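Local coordinates for phosphoribulokinase 1 (Rhodobacter sphaeroides, PDB 1A7J), which catalyses the ATP-dependent phosphorylation of D-ribulose 5-phosphate to D-ribulose 1,5-bisphosphate in the Calvin cycle, at residues Asn159-Ala171 with Ser215-Asp227. Sequence-based numbering, arbitrary orientation.
Sequences NLEWIQKIHRDRA and SNPFIARWIPTAD. With SO4 (sulfate ion), chain B.
N159 starts the contact with its backbone O, which lies 3.7 Å from P217 CG; its ND2 is hydrogen-bonded to the backbone O of T214. L160 sends CD1 past the P224 ring, 3.8 Å from P224 CD. CD1 also meets I223 CG2, and the side chain touches R208 and P210 of strand 204-210. At W162 the six-membered ring packs obliquely against F218, with the ring planes at 46°. W162 CE3 also sits 3.5 Å from P217 CG. I163 has CG1 anti to the carbonyl carbon (chi1 -68°); that branch reaches P217 and A220 CB, while CG2 meets the backbone of W222 and I223. Q164 adds its CG against I223 CG2. The K165 chain leads off from the loop. Its NZ lies 3.1 Å from D169 OD1 in a salt bridge; both residues belong to the catalytic site, although D169 is poorly ordered. K165 NZ also makes a weak hydrogen bond to a sulfate, probably from the crystallisation liquor. I166 CD1 touches F218 CD1 at 3.7 Å, the two side chains crossing at about a right angle. H167 gives the polar link: its NE2 donates to R221 O over 3.2 Å. The oxygen lies in the imidazole plane, but the N-H comes from above the carbonyl plane of R221. I223 CG1 packs 4.0 Å from H167 CG. With an alanine here, R221 O would probably lose this donor and I223 CG1 the ring it packs on. The loop between strands 204-210 and 229-235 thus packs along a helix that carries catalytic residues, within the P-loop kinase fold that resembles adenylate kinase.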
ATOM      1  N   ASN A 159      -1.347   9.660 -13.387  1.00 12.00           N
ATOM      2  CA  ASN A 159      -1.401  11.114 -13.310  1.00 11.26           C
ATOM      3  C   ASN A 159      -1.412  11.618 -11.884  1.00 10.46           C
ATOM      4  O   ASN A 159      -0.764  12.589 -11.591  1.00 19.15           O
ATOM      5  CB  ASN A 159      -2.659  11.651 -13.967  1.00  6.49           C
ATOM      6  CG  ASN A 159      -2.681  11.440 -15.423  1.00  5.58           C
ATOM      7  OD1 ASN A 159      -3.067  10.388 -15.890  1.00  5.62           O
ATOM      8  ND2 ASN A 159      -2.445  12.499 -16.162  1.00 14.72           N
ATOM      9  N   LEU A 160      -2.244  11.045 -11.027  1.00 13.98           N
ATOM     10  CA  LEU A 160      -2.341  11.504  -9.635  1.00 18.31           C
ATOM     11  C   LEU A 160      -1.196  11.031  -8.708  1.00 22.97           C
ATOM     12  O   LEU A 160      -0.893  11.698  -7.717  1.00 26.71           O
ATOM     13  CB  LEU A 160      -3.709  11.108  -9.053  1.00 13.09           C
ATOM     14  CG  LEU A 160      -4.111  11.354  -7.593  1.00 11.08           C
ATOM     15  CD1 LEU A 160      -4.288  12.833  -7.332  1.00  8.31           C
ATOM     16  CD2 LEU A 160      -5.411  10.603  -7.291  1.00  7.24           C
ATOM     17  N   GLU A 161      -0.500   9.946  -9.063  1.00 24.60           N
ATOM     18  CA  GLU A 161       0.654   9.508  -8.283  1.00 19.93           C
ATOM     19  C   GLU A 161       1.759  10.532  -8.449  1.00 19.66           C
ATOM     20  O   GLU A 161       2.257  11.044  -7.456  1.00 23.89           O
ATOM     21  CB  GLU A 161       1.133   8.128  -8.738  1.00 28.17           C
ATOM     22  CG  GLU A 161       1.956   7.352  -7.688  1.00 35.23           C
ATOM     23  CD  GLU A 161       3.467   7.542  -7.855  1.00 33.89           C
ATOM     24  OE1 GLU A 161       3.963   7.473  -9.008  1.00 32.35           O
ATOM     25  OE2 GLU A 161       4.158   7.784  -6.840  1.00 29.72           O
ATOM     26  N   TRP A 162       1.994  10.976  -9.685  1.00 18.98           N
ATOM     27  CA  TRP A 162       2.995  12.006  -9.957  1.00 14.21           C
ATOM     28  C   TRP A 162       2.722  13.303  -9.202  1.00 13.43           C
ATOM     29  O   TRP A 162       3.639  13.893  -8.674  1.00 22.53           O
ATOM     30  CB  TRP A 162       3.053  12.333 -11.434  1.00  9.45           C
ATOM     31  CG  TRP A 162       3.373  11.203 -12.308  1.00  7.29           C
ATOM     32  CD1 TRP A 162       3.756   9.946 -11.931  1.00 10.45           C
ATOM     33  CD2 TRP A 162       3.504  11.259 -13.716  1.00 11.00           C
ATOM     34  NE1 TRP A 162       4.156   9.225 -13.033  1.00  8.81           N
ATOM     35  CE2 TRP A 162       4.016  10.007 -14.140  1.00  6.37           C
ATOM     36  CE3 TRP A 162       3.280  12.262 -14.658  1.00 13.88           C
ATOM     37  CZ2 TRP A 162       4.311   9.740 -15.466  1.00 11.37           C
ATOM     38  CZ3 TRP A 162       3.580  12.001 -15.975  1.00 18.13           C
ATOM     39  CH2 TRP A 162       4.095  10.741 -16.374  1.00 16.98           C
ATOM     40  N   ILE A 163       1.506  13.823  -9.278  1.00  7.97           N
ATOM     41  CA  ILE A 163       1.149  15.014  -8.530  1.00  5.85           C
ATOM     42  C   ILE A 163       1.408  14.757  -7.071  1.00  8.72           C
ATOM     43  O   ILE A 163       1.907  15.620  -6.374  1.00 14.24           O
ATOM     44  CB  ILE A 163      -0.348  15.342  -8.674  1.00  9.26           C
ATOM     45  CG1 ILE A 163      -0.641  15.763 -10.113  1.00  8.10           C
ATOM     46  CG2 ILE A 163      -0.771  16.455  -7.694  1.00  7.24           C
ATOM     47  CD1 ILE A 163      -2.003  15.290 -10.663  1.00 12.77           C
ATOM     48  N   GLN A 164       0.991  13.597  -6.590  1.00 13.09           N
ATOM     49  CA  GLN A 164       1.192  13.260  -5.189  1.00 14.56           C
ATOM     50  C   GLN A 164       2.680  13.252  -4.867  1.00 17.63           C
ATOM     51  O   GLN A 164       3.090  13.692  -3.803  1.00 21.38           O
ATOM     52  CB  GLN A 164       0.562  11.899  -4.840  1.00 18.54           C
ATOM     53  CG  GLN A 164      -0.834  12.026  -4.230  1.00 23.75           C
ATOM     54  CD  GLN A 164      -1.551  10.698  -3.979  1.00 26.36           C
ATOM     55  OE1 GLN A 164      -0.969   9.620  -4.100  1.00 29.59           O
ATOM     56  NE2 GLN A 164      -2.815  10.784  -3.565  1.00 27.57           N
ATOM     57  N   LYS A 165       3.496  12.888  -5.845  1.00 19.98           N
ATOM     58  CA  LYS A 165       4.918  12.725  -5.612  1.00 17.72           C
ATOM     59  C   LYS A 165       5.652  14.052  -5.763  1.00 20.38           C
ATOM     60  O   LYS A 165       6.501  14.387  -4.948  1.00 19.40           O
ATOM     61  CB  LYS A 165       5.484  11.698  -6.583  1.00 12.17           C
ATOM     62  CG  LYS A 165       6.967  11.733  -6.684  1.00 11.94           C
ATOM     63  CD  LYS A 165       7.594  11.221  -5.415  1.00 22.89           C
ATOM     64  CE  LYS A 165       9.115  11.253  -5.509  1.00 31.65           C
ATOM     65  NZ  LYS A 165       9.797  10.974  -4.198  1.00 34.57           N
ATOM     66  N   ILE A 166       5.287  14.817  -6.789  1.00 27.17           N
ATOM     67  CA  ILE A 166       5.918  16.096  -7.105  1.00 21.51           C
ATOM     68  C   ILE A 166       5.689  17.020  -5.931  1.00 28.12           C
ATOM     69  O   ILE A 166       6.579  17.782  -5.552  1.00 35.55           O
ATOM     70  CB  ILE A 166       5.309  16.726  -8.374  1.00  9.59           C
ATOM     71  CG1 ILE A 166       5.863  16.063  -9.624  1.00  3.82           C
ATOM     72  CG2 ILE A 166       5.657  18.155  -8.471  1.00  9.53           C
ATOM     73  CD1 ILE A 166       4.831  15.854 -10.639  1.00  6.48           C
ATOM     74  N   HIS A 167       4.580  16.812  -5.236  1.00 30.99           N
ATOM     75  CA  HIS A 167       4.329  17.579  -4.037  1.00 39.26           C
ATOM     76  C   HIS A 167       5.171  17.189  -2.829  1.00 45.69           C
ATOM     77  O   HIS A 167       5.637  18.073  -2.118  1.00 54.15           O
ATOM     78  CB  HIS A 167       2.850  17.579  -3.702  1.00 35.35           C
ATOM     79  CG  HIS A 167       2.108  18.702  -4.348  1.00 38.74           C
ATOM     80  ND1 HIS A 167       2.146  18.912  -5.711  1.00 39.43           N
ATOM     81  CD2 HIS A 167       1.466  19.773  -3.820  1.00 38.09           C
ATOM     82  CE1 HIS A 167       1.571  20.072  -5.991  1.00 35.84           C
ATOM     83  NE2 HIS A 167       1.147  20.612  -4.861  1.00 35.81           N
ATOM     84  N   ARG A 168       5.490  15.905  -2.668  1.00 47.93           N
ATOM     85  CA  ARG A 168       6.384  15.485  -1.585  1.00 47.47           C
ATOM     86  C   ARG A 168       7.805  15.982  -1.851  1.00 51.08           C
ATOM     87  O   ARG A 168       8.630  16.018  -0.938  1.00 49.80           O
ATOM     88  CB  ARG A 168       6.438  13.959  -1.448  1.00 46.51           C
ATOM     89  CG  ARG A 168       5.186  13.269  -0.929  1.00 51.69           C
ATOM     90  CD  ARG A 168       5.330  11.730  -1.044  1.00 52.25           C
ATOM     91  NE  ARG A 168       4.054  11.038  -1.289  1.00 53.76           N
ATOM     92  CZ  ARG A 168       3.913   9.886  -1.955  1.00 52.83           C
ATOM     93  NH1 ARG A 168       4.908   9.395  -2.691  1.00 47.48           N
ATOM     94  NH2 ARG A 168       2.730   9.279  -1.977  1.00 51.42           N
ATOM     95  N   ASP A 169       8.124  16.222  -3.122  1.00 56.49           N
ATOM     96  CA  ASP A 169       9.490  16.552  -3.532  1.00 59.10           C
ATOM     97  C   ASP A 169       9.678  18.040  -3.775  1.00 60.74           C
ATOM     98  O   ASP A 169      10.747  18.477  -4.213  1.00 66.09           O
ATOM     99  CB  ASP A 169       9.887  15.779  -4.800  1.00 58.33           C
ATOM    100  CG  ASP A 169      10.563  14.441  -4.501  1.00 59.40           C
ATOM    101  OD1 ASP A 169      10.431  13.933  -3.363  1.00 60.86           O
ATOM    102  OD2 ASP A 169      11.215  13.890  -5.418  1.00 60.47           O
ATOM    103  N   ARG A 170       8.623  18.814  -3.578  1.00 56.46           N
ATOM    104  CA  ARG A 170       8.793  20.255  -3.581  1.00 59.81           C
ATOM    105  C   ARG A 170       8.703  20.778  -2.159  1.00 61.45           C
ATOM    106  O   ARG A 170       8.577  21.990  -1.925  1.00 60.38           O
ATOM    107  CB  ARG A 170       7.733  20.920  -4.451  1.00 60.28           C
ATOM    108  CG  ARG A 170       8.155  22.338  -4.911  1.00 61.33           C
ATOM    109  CD  ARG A 170       7.807  22.501  -6.380  1.00 62.02           C
ATOM    110  NE  ARG A 170       6.405  22.079  -6.574  1.00 65.19           N
ATOM    111  CZ  ARG A 170       5.538  22.766  -7.327  1.00 64.32           C
ATOM    112  NH1 ARG A 170       5.910  23.945  -7.867  1.00 69.56           N
ATOM    113  NH2 ARG A 170       4.301  22.281  -7.548  1.00 63.65           N
ATOM    114  N   ALA A 171       8.777  19.846  -1.217  1.00 62.64           N
ATOM    115  CA  ALA A 171       8.666  20.145   0.205  1.00 63.10           C
ATOM    116  C   ALA A 171       9.862  19.575   0.989  1.00 65.61           C
ATOM    117  O   ALA A 171       9.778  19.338   2.205  1.00 64.19           O
ATOM    118  CB  ALA A 171       7.361  19.574   0.733  1.00 60.41           C
ATOM    119  N   SER A 215      -3.981  16.652 -16.461  1.00 14.03           N
ATOM    120  CA  SER A 215      -3.343  16.345 -17.738  1.00 13.83           C
ATOM    121  C   SER A 215      -1.912  16.797 -17.833  1.00 14.63           C
ATOM    122  O   SER A 215      -1.178  16.332 -18.700  1.00 21.59           O
ATOM    123  CB  SER A 215      -4.127  16.944 -18.899  1.00  6.48           C
ATOM    124  OG  SER A 215      -4.395  18.306 -18.668  1.00 15.81           O
ATOM    125  N   ASN A 216      -1.519  17.757 -17.018  1.00  8.67           N
ATOM    126  CA  ASN A 216      -0.102  17.962 -16.814  1.00 10.92           C
ATOM    127  C   ASN A 216       0.132  17.924 -15.340  1.00 10.34           C
ATOM    128  O   ASN A 216      -0.058  18.925 -14.680  1.00 12.59           O
ATOM    129  CB  ASN A 216       0.340  19.324 -17.359  1.00 13.13           C
ATOM    130  CG  ASN A 216       1.772  19.674 -16.970  1.00 16.71           C
ATOM    131  OD1 ASN A 216       2.440  18.933 -16.226  1.00 20.11           O
ATOM    132  ND2 ASN A 216       2.280  20.769 -17.533  1.00  9.07           N
ATOM    133  N   PRO A 217       0.594  16.776 -14.800  1.00 11.42           N
ATOM    134  CA  PRO A 217       0.887  16.612 -13.368  1.00  9.45           C
ATOM    135  C   PRO A 217       1.990  17.510 -12.797  1.00 15.10           C
ATOM    136  O   PRO A 217       2.209  17.539 -11.576  1.00 17.03           O
ATOM    137  CB  PRO A 217       1.268  15.142 -13.260  1.00  5.24           C
ATOM    138  CG  PRO A 217       0.584  14.498 -14.396  1.00  3.29           C
ATOM    139  CD  PRO A 217       0.622  15.486 -15.503  1.00  7.29           C
ATOM    140  N   PHE A 218       2.748  18.160 -13.679  1.00 12.28           N
ATOM    141  CA  PHE A 218       3.960  18.836 -13.249  1.00 14.57           C
ATOM    142  C   PHE A 218       3.742  20.289 -12.808  1.00 19.66           C
ATOM    143  O   PHE A 218       4.583  20.839 -12.102  1.00 26.11           O
ATOM    144  CB  PHE A 218       5.041  18.757 -14.338  1.00  7.02           C
ATOM    145  CG  PHE A 218       5.436  17.357 -14.702  1.00 10.36           C
ATOM    146  CD1 PHE A 218       6.362  16.664 -13.942  1.00  5.73           C
ATOM    147  CD2 PHE A 218       4.817  16.702 -15.754  1.00  6.19           C
ATOM    148  CE1 PHE A 218       6.650  15.339 -14.215  1.00  8.73           C
ATOM    149  CE2 PHE A 218       5.113  15.388 -16.029  1.00  7.83           C
ATOM    150  CZ  PHE A 218       6.024  14.703 -15.252  1.00  6.43           C
ATOM    151  N   ILE A 219       2.647  20.917 -13.242  1.00 22.93           N
ATOM    152  CA  ILE A 219       2.272  22.252 -12.763  1.00 19.95           C
ATOM    153  C   ILE A 219       1.024  22.207 -11.900  1.00 20.95           C
ATOM    154  O   ILE A 219       0.224  23.148 -11.904  1.00 20.88           O
ATOM    155  CB  ILE A 219       1.978  23.225 -13.915  1.00 19.65           C
ATOM    156  CG1 ILE A 219       0.973  22.602 -14.883  1.00 25.09           C
ATOM    157  CG2 ILE A 219       3.258  23.591 -14.629  1.00 22.30           C
ATOM    158  CD1 ILE A 219       0.005  23.622 -15.490  1.00 38.20           C
ATOM    159  N   ALA A 220       0.822  21.086 -11.212  1.00 25.71           N
ATOM    160  CA  ALA A 220      -0.333  20.931 -10.343  1.00 21.66           C
ATOM    161  C   ALA A 220      -0.039  21.685  -9.098  1.00 25.89           C
ATOM    162  O   ALA A 220       0.943  21.419  -8.407  1.00 26.69           O
ATOM    163  CB  ALA A 220      -0.570  19.522 -10.008  1.00 16.56           C
ATOM    164  N   ARG A 221      -0.856  22.684  -8.854  1.00 28.87           N
ATOM    165  CA  ARG A 221      -0.602  23.577  -7.767  1.00 31.16           C
ATOM    166  C   ARG A 221      -0.981  22.927  -6.457  1.00 29.47           C
ATOM    167  O   ARG A 221      -0.439  23.293  -5.429  1.00 32.72           O
ATOM    168  CB  ARG A 221      -1.378  24.873  -7.985  1.00 39.52           C
ATOM    169  CG  ARG A 221      -0.700  26.111  -7.342  1.00 42.71           C
ATOM    170  CD  ARG A 221      -1.174  27.437  -8.011  1.00 47.16           C
ATOM    171  NE  ARG A 221      -0.232  27.808  -9.074  1.00 52.18           N
ATOM    172  CZ  ARG A 221       0.069  29.076  -9.402  1.00 55.92           C
ATOM    173  NH1 ARG A 221      -0.726  30.096  -9.023  1.00 46.58           N
ATOM    174  NH2 ARG A 221       1.107  29.323 -10.230  1.00 63.34           N
ATOM    175  N   TRP A 222      -1.906  21.962  -6.497  1.00 29.28           N
ATOM    176  CA  TRP A 222      -2.211  21.134  -5.319  1.00 26.42           C
ATOM    177  C   TRP A 222      -2.831  19.794  -5.651  1.00 20.61           C
ATOM    178  O   TRP A 222      -3.035  19.456  -6.814  1.00 22.37           O
ATOM    179  CB  TRP A 222      -3.109  21.872  -4.318  1.00 41.83           C
ATOM    180  CG  TRP A 222      -4.217  22.644  -4.927  1.00 58.24           C
ATOM    181  CD1 TRP A 222      -4.106  23.787  -5.665  1.00 56.91           C
ATOM    182  CD2 TRP A 222      -5.623  22.414  -4.737  1.00 68.55           C
ATOM    183  NE1 TRP A 222      -5.352  24.297  -5.939  1.00 69.06           N
ATOM    184  CE2 TRP A 222      -6.303  23.481  -5.380  1.00 74.14           C
ATOM    185  CE3 TRP A 222      -6.371  21.431  -4.070  1.00 70.51           C
ATOM    186  CZ2 TRP A 222      -7.716  23.588  -5.369  1.00 77.94           C
ATOM    187  CZ3 TRP A 222      -7.773  21.538  -4.057  1.00 72.86           C
ATOM    188  CH2 TRP A 222      -8.427  22.611  -4.704  1.00 75.26           C
ATOM    189  N   ILE A 223      -2.909  18.949  -4.641  1.00 19.53           N
ATOM    190  CA  ILE A 223      -3.393  17.608  -4.866  1.00 19.87           C
ATOM    191  C   ILE A 223      -4.897  17.658  -4.868  1.00 16.76           C
ATOM    192  O   ILE A 223      -5.500  18.208  -3.967  1.00 17.85           O
ATOM    193  CB  ILE A 223      -2.912  16.657  -3.767  1.00 16.29           C
ATOM    194  CG1 ILE A 223      -1.413  16.864  -3.558  1.00 15.45           C
ATOM    195  CG2 ILE A 223      -3.182  15.225  -4.162  1.00 14.17           C
ATOM    196  CD1 ILE A 223      -0.856  16.105  -2.370  1.00 23.29           C
ATOM    197  N   PRO A 224      -5.521  17.129  -5.927  1.00 17.92           N
ATOM    198  CA  PRO A 224      -6.945  16.804  -5.952  1.00 15.30           C
ATOM    199  C   PRO A 224      -7.440  16.179  -4.655  1.00 12.16           C
ATOM    200  O   PRO A 224      -7.032  15.078  -4.298  1.00 18.58           O
ATOM    201  CB  PRO A 224      -7.046  15.825  -7.104  1.00 11.66           C
ATOM    202  CG  PRO A 224      -5.949  16.230  -8.023  1.00  5.61           C
ATOM    203  CD  PRO A 224      -4.824  16.611  -7.123  1.00 11.35           C
ATOM    204  N   THR A 225      -8.338  16.879  -3.968  1.00 14.81           N
ATOM    205  CA  THR A 225      -8.882  16.430  -2.683  1.00 16.32           C
ATOM    206  C   THR A 225      -9.757  15.200  -2.868  1.00 15.03           C
ATOM    207  O   THR A 225     -10.106  14.860  -3.974  1.00 18.84           O
ATOM    208  CB  THR A 225      -9.741  17.540  -2.016  1.00  9.81           C
ATOM    209  OG1 THR A 225     -10.870  17.843  -2.842  1.00 17.06           O
ATOM    210  CG2 THR A 225      -8.923  18.804  -1.829  1.00 12.98           C
ATOM    211  N   ALA A 226     -10.184  14.577  -1.784  1.00 15.39           N
ATOM    212  CA  ALA A 226     -11.146  13.486  -1.911  1.00 18.22           C
ATOM    213  C   ALA A 226     -12.370  13.907  -2.703  1.00 16.88           C
ATOM    214  O   ALA A 226     -12.859  13.164  -3.542  1.00 22.43           O
ATOM    215  CB  ALA A 226     -11.565  12.976  -0.535  1.00 21.53           C
ATOM    216  N   ASP A 227     -12.840  15.122  -2.484  1.00 11.07           N
ATOM    217  CA  ASP A 227     -14.081  15.535  -3.096  1.00  5.81           C
ATOM    218  C   ASP A 227     -13.951  15.607  -4.604  1.00  9.74           C
ATOM    219  O   ASP A 227     -14.918  15.363  -5.326  1.00 13.42           O
ATOM    220  CB  ASP A 227     -14.541  16.879  -2.551  1.00 14.55           C
ATOM    221  CG  ASP A 227     -15.700  17.438  -3.313  1.00 13.72           C
ATOM    222  OD1 ASP A 227     -16.805  16.890  -3.183  1.00 18.21           O
ATOM    223  OD2 ASP A 227     -15.499  18.368  -4.115  1.00 26.28           O
TER
HETATM  224  S   SO4 B 401      12.156   7.787  -4.710  1.00 85.48           S
HETATM  225  O1  SO4 B 401      13.200   6.890  -5.119  1.00 85.48           O
HETATM  226  O2  SO4 B 401      10.897   7.094  -4.692  1.00 85.48           O
HETATM  227  O3  SO4 B 401      12.454   8.279  -3.400  1.00 85.48           O
HETATM  228  O4  SO4 B 401      12.089   8.876  -5.616  1.00 85.48           O